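Local coordinates for nisin biosynthesis protein NisC (Lactococcus lactis subsp. lactis, PDB 2G0D) that cyclises the dehydrated nisin precursor peptide, adding cysteine thiols to dehydroamino acids to form the (methyl)lanthionine rings of the lantibiotic, at residues P282-S285 with L286-Y290; I331-C334 with S335-R339; L109-Y112 with I113-F116; L144-L147 with L148-D152. All blocks are in the same frame, centred on the assembly; numbering follows the deposited sequence.

Interaction 1. Residues P282-S285 with L286-Y290; sequences PGIS and LLYLY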
loop_
_atom_site.group_PDB
_atom_site.type_symbol
_atom_site.label_atom_id
_atom_site.label_comp_id
_atom_site.label_asym_id
_atom_site.label_seq_id
_atom_site.Cartn_x
_atom_site.Cartn_y
_atom_site.Cartn_z
ATOM N N PRO A 282 -5.084 -2.851 11.668
ATOM C CA PRO A 282 -3.832 -3.396 11.086
ATOM C C PRO A 282 -3.024 -2.382 10.297
ATOM O O PRO A 282 -1.829 -2.268 10.524
ATOM C CB PRO A 282 -4.319 -4.548 10.198
ATOM C CG PRO A 282 -5.659 -4.977 10.902
ATOM C CD PRO A 282 -6.265 -3.646 11.252
ATOM N N GLY A 283 -3.664 -1.628 9.418
ATOM C CA GLY A 283 -2.952 -0.581 8.663
ATOM C C GLY A 283 -2.521 0.586 9.532
ATOM O O GLY A 283 -1.425 1.109 9.382
ATOM N N ILE A 284 -3.402 1.008 10.437
ATOM C CA ILE A 284 -3.093 2.080 11.391
ATOM C C ILE A 284 -1.875 1.713 12.260
ATOM O O ILE A 284 -1.079 2.587 12.589
ATOM C CB ILE A 284 -4.351 2.457 12.235
ATOM C CG1 ILE A 284 -5.384 3.188 11.359
ATOM C CG2 ILE A 284 -3.978 3.269 13.494
ATOM C CD1 ILE A 284 -6.806 3.099 11.884
ATOM N N SER A 285 -1.702 0.430 12.598
ATOM C CA SER A 285 -0.546 0.014 13.418
ATOM C C SER A 285 0.781 0.328 12.734
ATOM O O SER A 285 1.784 0.530 13.406
ATOM C CB SER A 285 -0.600 -1.473 13.784
ATOM O OG SER A 285 -0.316 -2.340 12.676
ATOM N N LEU A 286 0.789 0.348 11.400
ATOM C CA LEU A 286 1.997 0.717 10.631
ATOM C C LEU A 286 2.411 2.177 10.889
ATOM O O LEU A 286 3.588 2.481 11.068
ATOM C CB LEU A 286 1.797 0.443 9.121
ATOM C CG LEU A 286 1.662 -1.042 8.709
ATOM C CD1 LEU A 286 1.274 -1.217 7.216
ATOM C CD2 LEU A 286 2.940 -1.746 9.005
ATOM N N LEU A 287 1.441 3.081 10.926
ATOM C CA LEU A 287 1.723 4.474 11.305
ATOM C C LEU A 287 2.475 4.554 12.643
ATOM O O LEU A 287 3.459 5.267 12.752
ATOM C CB LEU A 287 0.421 5.301 11.389
ATOM C CG LEU A 287 0.584 6.729 11.945
ATOM C CD1 LEU A 287 1.410 7.631 10.992
ATOM C CD2 LEU A 287 -0.776 7.360 12.220
ATOM N N TYR A 288 2.022 3.812 13.647
ATOM C CA TYR A 288 2.589 3.937 14.976
ATOM C C TYR A 288 3.985 3.292 14.993
ATOM O O TYR A 288 4.915 3.775 15.656
ATOM C CB TYR A 288 1.666 3.281 16.006
ATOM C CG TYR A 288 0.486 4.142 16.461
ATOM C CD1 TYR A 288 0.560 4.869 17.660
ATOM C CD2 TYR A 288 -0.696 4.232 15.707
ATOM C CE1 TYR A 288 -0.502 5.674 18.102
ATOM C CE2 TYR A 288 -1.779 5.032 16.152
ATOM C CZ TYR A 288 -1.667 5.739 17.360
ATOM O OH TYR A 288 -2.701 6.530 17.831
ATOM N N LEU A 289 4.117 2.209 14.242
ATOM C CA LEU A 289 5.350 1.473 14.161
ATOM C C LEU A 289 6.396 2.395 13.526
ATOM O O LEU A 289 7.435 2.676 14.132
ATOM C CB LEU A 289 5.129 0.200 13.306
ATOM C CG LEU A 289 6.388 -0.613 13.025
ATOM C CD1 LEU A 289 6.996 -1.032 14.390
ATOM C CD2 LEU A 289 6.124 -1.810 12.137
ATOM N N TYR A 290 6.096 2.857 12.303
ATOM C CA TYR A 290 6.989 3.698 11.534
ATOM C C TYR A 290 7.249 5.049 12.197
ATOM O O TYR A 290 8.393 5.505 12.237
ATOM C CB TYR A 290 6.462 3.885 10.114
ATOM C CG TYR A 290 6.388 2.598 9.271
ATOM C CD1 TYR A 290 7.299 1.540 9.460
ATOM C CD2 TYR A 290 5.442 2.472 8.270
ATOM C CE1 TYR A 290 7.239 0.378 8.671
ATOM C CE2 TYR A 290 5.364 1.320 7.484
ATOM C CZ TYR A 290 6.263 0.288 7.683
ATOM O OH TYR A 290 6.153 -0.844 6.908
#
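Ile284 and Tyr288, one turn apart on helix 281-294, lie side by side and point the same way. The branch that touches is Ile284 CG2, set anti to the backbone N, which sits 3.9 Å from Tyr288 CE2. The beta-branched isoleucine thus offers a methyl to the ring while CG1 and CD1 extend elsewhere. Tyrosine suits its place because an apolar ring ends in a hydroxyl, which reaches Glu240 on helix 226-242.

Among the polar contacts, Ser285 OG donates to Pro282 O at 2.6 Å, curling back along the helix (chi1 73°). A buried serine can satisfy its hydroxyl in this way within its own first turn. Proline is at ease here, since the first turn of a helix asks for no amide hydrogen.

The backbone bonds are uneven. Leu289 N binds Ser285 O at 3.0 Å in the regular i to i+4 manner, but Leu286 N donates to Gly283 O at 3.1 Å from above the carbonyl plane, in an i to i+3 bond. Tyr288 N is split between two weak bonds, to Ile284 O (3.5 Å) and Ser285 O (3.3 Å). These are opening turns of a helix in the alpha toroid of the LanC cyclases.

Interaction 2. Residues I331-C334 with S335-R339; sequences IEIC and SLFKR
Phe337 packs its ring against Ile333, the residue one turn earlier on helix 327-341, and can be followed outward atom by atom. Its CB rests on backbone, 3.5 Å from Cys334 O. CG lies 4.0 Å from Ile333 O, and CD1 comes to 3.3 Å from that oxygen, which sits at the ring edge near its plane. The adjoining CE1 then meets a methyl, Ile333 CG2, at 3.8 Å. The two side chains lie alongside each other and point the same way; CG2 can reach this side of the ring because it stands anti to the backbone N of Ile333. Beyond this pair the ring reaches Ala304 and Leu308 of helix 298-314 and Ser285 and Leu289 of helix 281-294, so a large apolar residue suits this interhelical position.

Such packing builds the alpha toroid of the lanthionine cyclases, and this helix begins just after two zinc ligands, Cys324 and His325.

The backbone beneath is regular: Phe337 N donates to Ile333 O at 2.9 Å and almost straight (173°). Small Cys334 fits where helices 298-314 and 347-355 both approach.

Another face of the helix is polar. Water 1 donates to Glu332 O (2.7 Å) and Glu332 OE2 (2.9 Å) and appears to accept from Arg339 NH2 as well, at a separation short enough to be doubtful, which would link opposite charges whose own atoms do not touch. Glu332 OE2 also forms a salt bridge with Arg396, and Arg339 NE one with Asp403. Arg339 NH1 folds back to donate to Ser335 OG at 3.3 Å, its partner 17° out of the guanidinium plane.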
loop_
_atom_site.group_PDB
_atom_site.type_symbol
_atom_site.label_atom_id
_atom_site.label_comp_id
_atom_site.label_asym_id
_atom_site.label_seq_id
_atom_site.Cartn_x
_atom_site.Cartn_y
_atom_site.Cartn_z
ATOM N N ILE A 331 -1.787 -10.862 8.048
ATOM C CA ILE A 331 -0.648 -11.740 8.209
ATOM C C ILE A 331 0.671 -11.096 7.729
ATOM O O ILE A 331 1.692 -11.152 8.416
ATOM C CB ILE A 331 -0.952 -13.139 7.549
ATOM C CG1 ILE A 331 -2.005 -13.890 8.381
ATOM C CG2 ILE A 331 0.299 -14.011 7.405
ATOM C CD1 ILE A 331 -1.562 -14.318 9.829
ATOM N N GLU A 332 0.650 -10.472 6.564
ATOM C CA GLU A 332 1.851 -9.864 6.034
ATOM C C GLU A 332 2.363 -8.678 6.853
ATOM O O GLU A 332 3.587 -8.415 6.907
ATOM C CB GLU A 332 1.673 -9.457 4.562
ATOM C CG GLU A 332 3.030 -9.140 3.920
ATOM C CD GLU A 332 3.892 -10.383 3.679
ATOM O OE1 GLU A 332 3.318 -11.495 3.660
ATOM O OE2 GLU A 332 5.135 -10.261 3.480
ATOM N N ILE A 333 1.417 -7.933 7.425
ATOM C CA ILE A 333 1.754 -6.898 8.392
ATOM C C ILE A 333 2.432 -7.476 9.649
ATOM O O ILE A 333 3.440 -6.925 10.105
ATOM C CB ILE A 333 0.515 -6.074 8.775
ATOM C CG1 ILE A 333 -0.016 -5.321 7.550
ATOM C CG2 ILE A 333 0.876 -5.084 9.885
ATOM C CD1 ILE A 333 -1.502 -4.942 7.647
ATOM N N CYS A 334 1.891 -8.575 10.203
ATOM C CA CYS A 334 2.539 -9.259 11.330
ATOM C C CYS A 334 3.951 -9.707 10.969
ATOM O O CYS A 334 4.860 -9.660 11.793
ATOM C CB CYS A 334 1.754 -10.498 11.757
ATOM S SG CYS A 334 0.098 -10.166 12.391
ATOM N N SER A 335 4.125 -10.175 9.744
ATOM C CA SER A 335 5.409 -10.679 9.331
ATOM C C SER A 335 6.419 -9.507 9.254
ATOM O O SER A 335 7.613 -9.662 9.583
ATOM C CB SER A 335 5.259 -11.395 7.994
ATOM O OG SER A 335 6.490 -11.933 7.591
ATOM N N LEU A 336 5.927 -8.347 8.829
ATOM C CA LEU A 336 6.743 -7.142 8.841
ATOM C C LEU A 336 7.118 -6.682 10.258
ATOM O O LEU A 336 8.291 -6.404 10.512
ATOM C CB LEU A 336 6.129 -5.988 8.022
ATOM C CG LEU A 336 7.058 -4.805 8.283
ATOM C CD1 LEU A 336 8.174 -4.661 7.240
ATOM C CD2 LEU A 336 6.319 -3.521 8.517
ATOM N N PHE A 337 6.148 -6.610 11.172
ATOM C CA PHE A 337 6.458 -6.393 12.603
ATOM C C PHE A 337 7.558 -7.308 13.148
ATOM O O PHE A 337 8.491 -6.845 13.813
ATOM C CB PHE A 337 5.219 -6.565 13.462
ATOM C CG PHE A 337 4.414 -5.328 13.625
ATOM C CD1 PHE A 337 3.678 -4.798 12.556
ATOM C CD2 PHE A 337 4.366 -4.682 14.870
ATOM C CE1 PHE A 337 2.919 -3.637 12.728
ATOM C CE2 PHE A 337 3.611 -3.536 15.048
ATOM C CZ PHE A 337 2.876 -3.014 13.986
ATOM N N LYS A 338 7.445 -8.611 12.871
ATOM C CA LYS A 338 8.412 -9.598 13.361
ATOM C C LYS A 338 9.813 -9.345 12.788
ATOM O O LYS A 338 10.794 -9.372 13.513
ATOM C CB LYS A 338 7.944 -11.014 13.011
ATOM C CG LYS A 338 8.813 -12.103 13.603
ATOM C CD LYS A 338 8.420 -13.475 13.115
ATOM C CE LYS A 338 9.333 -14.530 13.724
ATOM N NZ LYS A 338 9.063 -14.706 15.182
ATOM N N ARG A 339 9.878 -9.100 11.477
ATOM C CA ARG A 339 11.101 -8.730 10.776
ATOM C C ARG A 339 11.793 -7.491 11.389
ATOM O O ARG A 339 13.009 -7.483 11.521
ATOM C CB ARG A 339 10.786 -8.456 9.292
ATOM C CG ARG A 339 12.023 -8.359 8.372
ATOM C CD ARG A 339 11.728 -8.949 6.965
ATOM N NE ARG A 339 10.511 -8.347 6.531
ATOM C CZ ARG A 339 9.326 -8.943 6.460
ATOM N NH1 ARG A 339 9.154 -10.241 6.700
ATOM N NH2 ARG A 339 8.306 -8.198 6.126
HETATM O O HOH W 1 5.951 -8.622 5.688
#

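Interaction 3. Residues L109-Y112 with I113-F116; sequences LNRY and IEYF
Phe116 lays its CB over one face of the Tyr112 ring, a CH-pi contact one turn apart on helix 100-122 of the alpha toroid. The CB lies 4.3 Å from the ring centroid, 21° off the normal and displaced toward the rim. The Tyr112 hydroxyl runs on to 3.6 Å between OH and Phe116 CD1. On Tyr115 the same tyrosine meets an edge: Tyr112 CD1 lies near the plane of that ring, 3.9 Å from Tyr115 CD2. Tyr112 can serve both neighbours because its CG stands anti to the backbone N (chi1 169°), which carries the ring along the helix toward the following turn.

The backbone fixes these spacings, with Phe116 N bonded to Tyr112 O at 2.7 Å. Farther out, helix 85-92 brings Ala85 against Tyr112; a small alanine lets that helix come close. Ile113, an apolar residue on the buried side, packs on Ile143 and Leu147 of helix 140-147, while Phe116 also reaches Ile143.

Charged residues suit the outer side of the helix. Arg111 NH1 and Glu114 OE1 are 4.3 Å apart, too far for a salt bridge, and the carboxylate oxygen lies well out of the guanidinium plane. Water 2 joins them instead: it lies at the guanidinium edge, accepts from Arg111 NH1 at 2.8 Å and donates to Glu114 OE1 at 2.7 Å.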
loop_
_atom_site.group_PDB
_atom_site.type_symbol
_atom_site.label_atom_id
_atom_site.label_comp_id
_atom_site.label_asym_id
_atom_site.label_seq_id
_atom_site.Cartn_x
_atom_site.Cartn_y
_atom_site.Cartn_z
ATOM N N LEU A 109 9.741 5.171 -17.557
ATOM C CA LEU A 109 8.691 5.201 -16.537
ATOM C C LEU A 109 8.953 6.299 -15.519
ATOM O O LEU A 109 8.062 7.062 -15.206
ATOM C CB LEU A 109 8.525 3.826 -15.875
ATOM C CG LEU A 109 7.938 2.745 -16.784
ATOM C CD1 LEU A 109 8.188 1.370 -16.219
ATOM C CD2 LEU A 109 6.451 2.982 -17.046
ATOM N N ASN A 110 10.186 6.388 -15.030
ATOM C CA ASN A 110 10.583 7.397 -14.031
ATOM C C ASN A 110 10.425 8.847 -14.502
ATOM O O ASN A 110 9.917 9.706 -13.773
ATOM C CB ASN A 110 12.023 7.142 -13.577
ATOM C CG ASN A 110 12.176 5.840 -12.786
ATOM O OD1 ASN A 110 11.194 5.272 -12.314
ATOM N ND2 ASN A 110 13.421 5.374 -12.631
ATOM N N ARG A 111 10.871 9.121 -15.733
ATOM C CA ARG A 111 10.710 10.442 -16.327
ATOM C C ARG A 111 9.231 10.754 -16.522
ATOM O O ARG A 111 8.781 11.854 -16.219
ATOM C CB ARG A 111 11.495 10.569 -17.655
ATOM C CG ARG A 111 13.038 10.394 -17.526
ATOM C CD ARG A 111 13.616 10.668 -16.084
ATOM N NE ARG A 111 15.080 10.727 -16.086
ATOM C CZ ARG A 111 15.808 11.826 -15.872
ATOM N NH1 ARG A 111 15.234 12.995 -15.575
ATOM N NH2 ARG A 111 17.136 11.758 -15.938
ATOM N N TYR A 112 8.453 9.786 -16.984
ATOM C CA TYR A 112 7.021 10.019 -17.063
ATOM C C TYR A 112 6.436 10.299 -15.674
ATOM O O TYR A 112 5.637 11.223 -15.511
ATOM C CB TYR A 112 6.242 8.900 -17.797
ATOM C CG TYR A 112 4.737 9.087 -17.610
ATOM C CD1 TYR A 112 4.016 10.063 -18.327
ATOM C CD2 TYR A 112 4.052 8.345 -16.662
ATOM C CE1 TYR A 112 2.630 10.239 -18.107
ATOM C CE2 TYR A 112 2.698 8.523 -16.445
ATOM C CZ TYR A 112 1.997 9.455 -17.146
ATOM O OH TYR A 112 0.645 9.569 -16.866
ATOM N N ILE A 113 6.847 9.516 -14.675
ATOM C CA ILE A 113 6.347 9.708 -13.318
ATOM C C ILE A 113 6.642 11.109 -12.785
ATOM O O ILE A 113 5.747 11.755 -12.229
ATOM C CB ILE A 113 6.882 8.647 -12.313
ATOM C CG1 ILE A 113 6.276 7.260 -12.598
ATOM C CG2 ILE A 113 6.534 9.075 -10.883
ATOM C CD1 ILE A 113 7.045 6.062 -11.970
ATOM N N GLU A 114 7.890 11.564 -12.939
ATOM C CA GLU A 114 8.284 12.896 -12.516
ATOM C C GLU A 114 7.493 13.990 -13.239
ATOM O O GLU A 114 7.001 14.918 -12.596
ATOM C CB GLU A 114 9.791 13.126 -12.713
ATOM C CG GLU A 114 10.238 14.558 -12.362
ATOM C CD GLU A 114 11.718 14.670 -12.033
ATOM O OE1 GLU A 114 12.509 13.759 -12.378
ATOM O OE2 GLU A 114 12.087 15.678 -11.405
ATOM N N TYR A 115 7.388 13.884 -14.565
ATOM C CA TYR A 115 6.459 14.726 -15.357
ATOM C C TYR A 115 5.018 14.684 -14.796
ATOM O O TYR A 115 4.414 15.731 -14.549
ATOM C CB TYR A 115 6.425 14.314 -16.846
ATOM C CG TYR A 115 5.175 14.822 -17.547
ATOM C CD1 TYR A 115 4.996 16.185 -17.782
ATOM C CD2 TYR A 115 4.153 13.951 -17.929
ATOM C CE1 TYR A 115 3.855 16.672 -18.396
ATOM C CE2 TYR A 115 2.984 14.442 -18.563
ATOM C CZ TYR A 115 2.853 15.802 -18.783
ATOM O OH TYR A 115 1.728 16.308 -19.392
ATOM N N PHE A 116 4.478 13.476 -14.624
ATOM C CA PHE A 116 3.121 13.295 -14.099
ATOM C C PHE A 116 2.906 13.983 -12.746
ATOM O O PHE A 116 1.923 14.717 -12.552
ATOM C CB PHE A 116 2.751 11.813 -13.989
ATOM C CG PHE A 116 1.422 11.574 -13.303
ATOM C CD1 PHE A 116 0.225 11.776 -13.994
ATOM C CD2 PHE A 116 1.372 11.198 -11.959
ATOM C CE1 PHE A 116 -1.011 11.586 -13.355
ATOM C CE2 PHE A 116 0.132 10.997 -11.308
ATOM C CZ PHE A 116 -1.053 11.184 -12.004
HETATM O O HOH W 2 12.525 13.387 -15.076
#

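Interaction 4. Residues L144-L147 with L148-D152; sequences LSYL and LLIND
Leu144 and Leu148 set their side chains at a slant to one another, with branched ends touching: Leu144 CG meets Leu148 CD1 at 3.8 Å, and Leu144 CD1 comes equally near Leu148 CG. Leu144 holds CG anti to its backbone N (chi1 -174°), which turns it forward along the chain, whereas Leu148 holds CG anti to its carbonyl carbon (chi1 -70°), which turns it back, and the ends meet. Leucine suits both places, since Leu144 packs on Ile162 and Ile163 of helix 156-168 and Leu148 on Tyr217 of helix 208-221.

A second slanted pair joins Tyr146 to Ile150. Here the isoleucine tip does the touching: Ile150 CD1 lies 3.8 Å from Tyr146 CE2 and approaches the ring obliquely. The same methyl is 4.2 Å from Leu147 CD2, bridging two side chains of the helix. Tyrosine combines this apolar flank with a hydroxyl whose polar partner is Asn110 on helix 100-122. Ser145 is small enough for a close interhelical position and binds Gln397 O through its OG.

The backbone bonding pattern changes beneath these pairs. Leu148 N still donates to Leu144 O in the helical i to i+4 pattern, at 2.9 Å. Leu149 N then turns to Tyr146 O, and Ile150 N to Leu147 O at 2.9 Å, both from above the carbonyl plane. Ile150, with psi 121°, is extended. Tightening from i+4 to i+3 bonds, with a type I beta turn from Leu147 to Ile150, is characteristic of a helix C-terminus passing into a loop, here between helices 140-147 and 156-168 of the toroid.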
loop_
_atom_site.group_PDB
_atom_site.type_symbol
_atom_site.label_atom_id
_atom_site.label_comp_id
_atom_site.label_asym_id
_atom_site.label_seq_id
_atom_site.Cartn_x
_atom_site.Cartn_y
_atom_site.Cartn_z
ATOM N N LEU A 144 5.393 8.079 -4.108
ATOM C CA LEU A 144 6.590 8.310 -3.285
ATOM C C LEU A 144 7.165 6.998 -2.723
ATOM O O LEU A 144 8.370 6.825 -2.617
ATOM C CB LEU A 144 6.258 9.328 -2.182
ATOM C CG LEU A 144 7.368 9.867 -1.256
ATOM C CD1 LEU A 144 8.561 10.433 -2.053
ATOM C CD2 LEU A 144 6.811 10.898 -0.333
ATOM N N SER A 145 6.294 6.057 -2.390
ATOM C CA SER A 145 6.731 4.745 -1.864
ATOM C C SER A 145 7.705 4.090 -2.840
ATOM O O SER A 145 8.794 3.640 -2.447
ATOM C CB SER A 145 5.537 3.817 -1.638
ATOM O OG SER A 145 5.961 2.650 -0.945
ATOM N N TYR A 146 7.291 4.040 -4.113
ATOM C CA TYR A 146 8.139 3.577 -5.206
ATOM C C TYR A 146 9.375 4.465 -5.390
ATOM O O TYR A 146 10.499 3.945 -5.454
ATOM C CB TYR A 146 7.380 3.470 -6.547
ATOM C CG TYR A 146 8.342 3.334 -7.720
ATOM C CD1 TYR A 146 9.009 2.129 -7.971
ATOM C CD2 TYR A 146 8.610 4.415 -8.553
ATOM C CE1 TYR A 146 9.926 2.013 -9.024
ATOM C CE2 TYR A 146 9.536 4.317 -9.607
ATOM C CZ TYR A 146 10.202 3.117 -9.828
ATOM O OH TYR A 146 11.105 3.010 -10.882
ATOM N N LEU A 147 9.177 5.782 -5.473
ATOM C CA LEU A 147 10.305 6.720 -5.722
ATOM C C LEU A 147 11.439 6.564 -4.729
ATOM O O LEU A 147 12.595 6.594 -5.135
ATOM C CB LEU A 147 9.843 8.191 -5.809
ATOM C CG LEU A 147 8.949 8.525 -7.021
ATOM C CD1 LEU A 147 8.354 9.943 -6.871
ATOM C CD2 LEU A 147 9.695 8.389 -8.349
ATOM N N LEU A 148 11.102 6.336 -3.443
ATOM C CA LEU A 148 12.094 6.227 -2.367
ATOM C C LEU A 148 13.028 5.004 -2.439
ATOM O O LEU A 148 14.043 4.940 -1.727
ATOM C CB LEU A 148 11.422 6.320 -0.988
ATOM C CG LEU A 148 10.876 7.720 -0.666
ATOM C CD1 LEU A 148 9.909 7.636 0.504
ATOM C CD2 LEU A 148 12.004 8.744 -0.375
ATOM N N LEU A 149 12.710 4.069 -3.321
ATOM C CA LEU A 149 13.603 2.961 -3.653
ATOM C C LEU A 149 14.687 3.341 -4.668
ATOM O O LEU A 149 15.615 2.572 -4.870
ATOM C CB LEU A 149 12.791 1.793 -4.242
ATOM C CG LEU A 149 11.830 1.046 -3.300
ATOM C CD1 LEU A 149 11.022 0.058 -4.137
ATOM C CD2 LEU A 149 12.611 0.330 -2.149
ATOM N N ILE A 150 14.537 4.479 -5.346
ATOM C CA ILE A 150 15.558 4.913 -6.291
ATOM C C ILE A 150 16.582 5.780 -5.563
ATOM O O ILE A 150 16.238 6.822 -5.004
ATOM C CB ILE A 150 14.953 5.713 -7.489
ATOM C CG1 ILE A 150 13.777 4.970 -8.141
ATOM C CG2 ILE A 150 16.019 6.019 -8.525
ATOM C CD1 ILE A 150 12.988 5.856 -9.105
ATOM N N ASN A 151 17.845 5.360 -5.589
ATOM C CA ASN A 151 18.908 6.115 -4.909
ATOM C C ASN A 151 19.540 7.232 -5.753
ATOM O O ASN A 151 20.285 8.050 -5.241
ATOM C CB ASN A 151 19.978 5.175 -4.333
ATOM C CG ASN A 151 19.406 4.178 -3.326
ATOM O OD1 ASN A 151 19.600 2.973 -3.470
ATOM N ND2 ASN A 151 18.691 4.670 -2.321
ATOM N N ASP A 152 19.232 7.266 -7.036
ATOM C CA ASP A 152 19.704 8.327 -7.939
ATOM C C ASP A 152 19.306 9.713 -7.414
ATOM O O ASP A 152 18.108 10.000 -7.286
ATOM C CB ASP A 152 19.112 8.093 -9.322
ATOM C CG ASP A 152 19.735 8.971 -10.397
ATOM O OD1 ASP A 152 20.440 9.959 -10.078
ATOM O OD2 ASP A 152 19.489 8.669 -11.582
#

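Overall arrangement
The four contacts form two touching pairs within one alpha-toroid chain. Interactions 1 and 2, with centres 11 Å apart, join helices 281-294 and 327-341: Ser285 OG lies 3.5 Å from Phe337 CE1. Both are near the zinc held by Cys278, Cys324 and His325, with Gly283 about 10 Å and the Ile333 side chain about 11 Å from the metal. Interactions 3 and 4 meet through a probable hydrogen bond of 2.7 Å between Asn110 OD1 and Tyr146 OH. Interaction 3 lies across the chain's centre from interactions 1 and 2, its centre about 29 and 32 Å from theirs. Interaction 4, centred about 21 and 22 Å from them, touches neither.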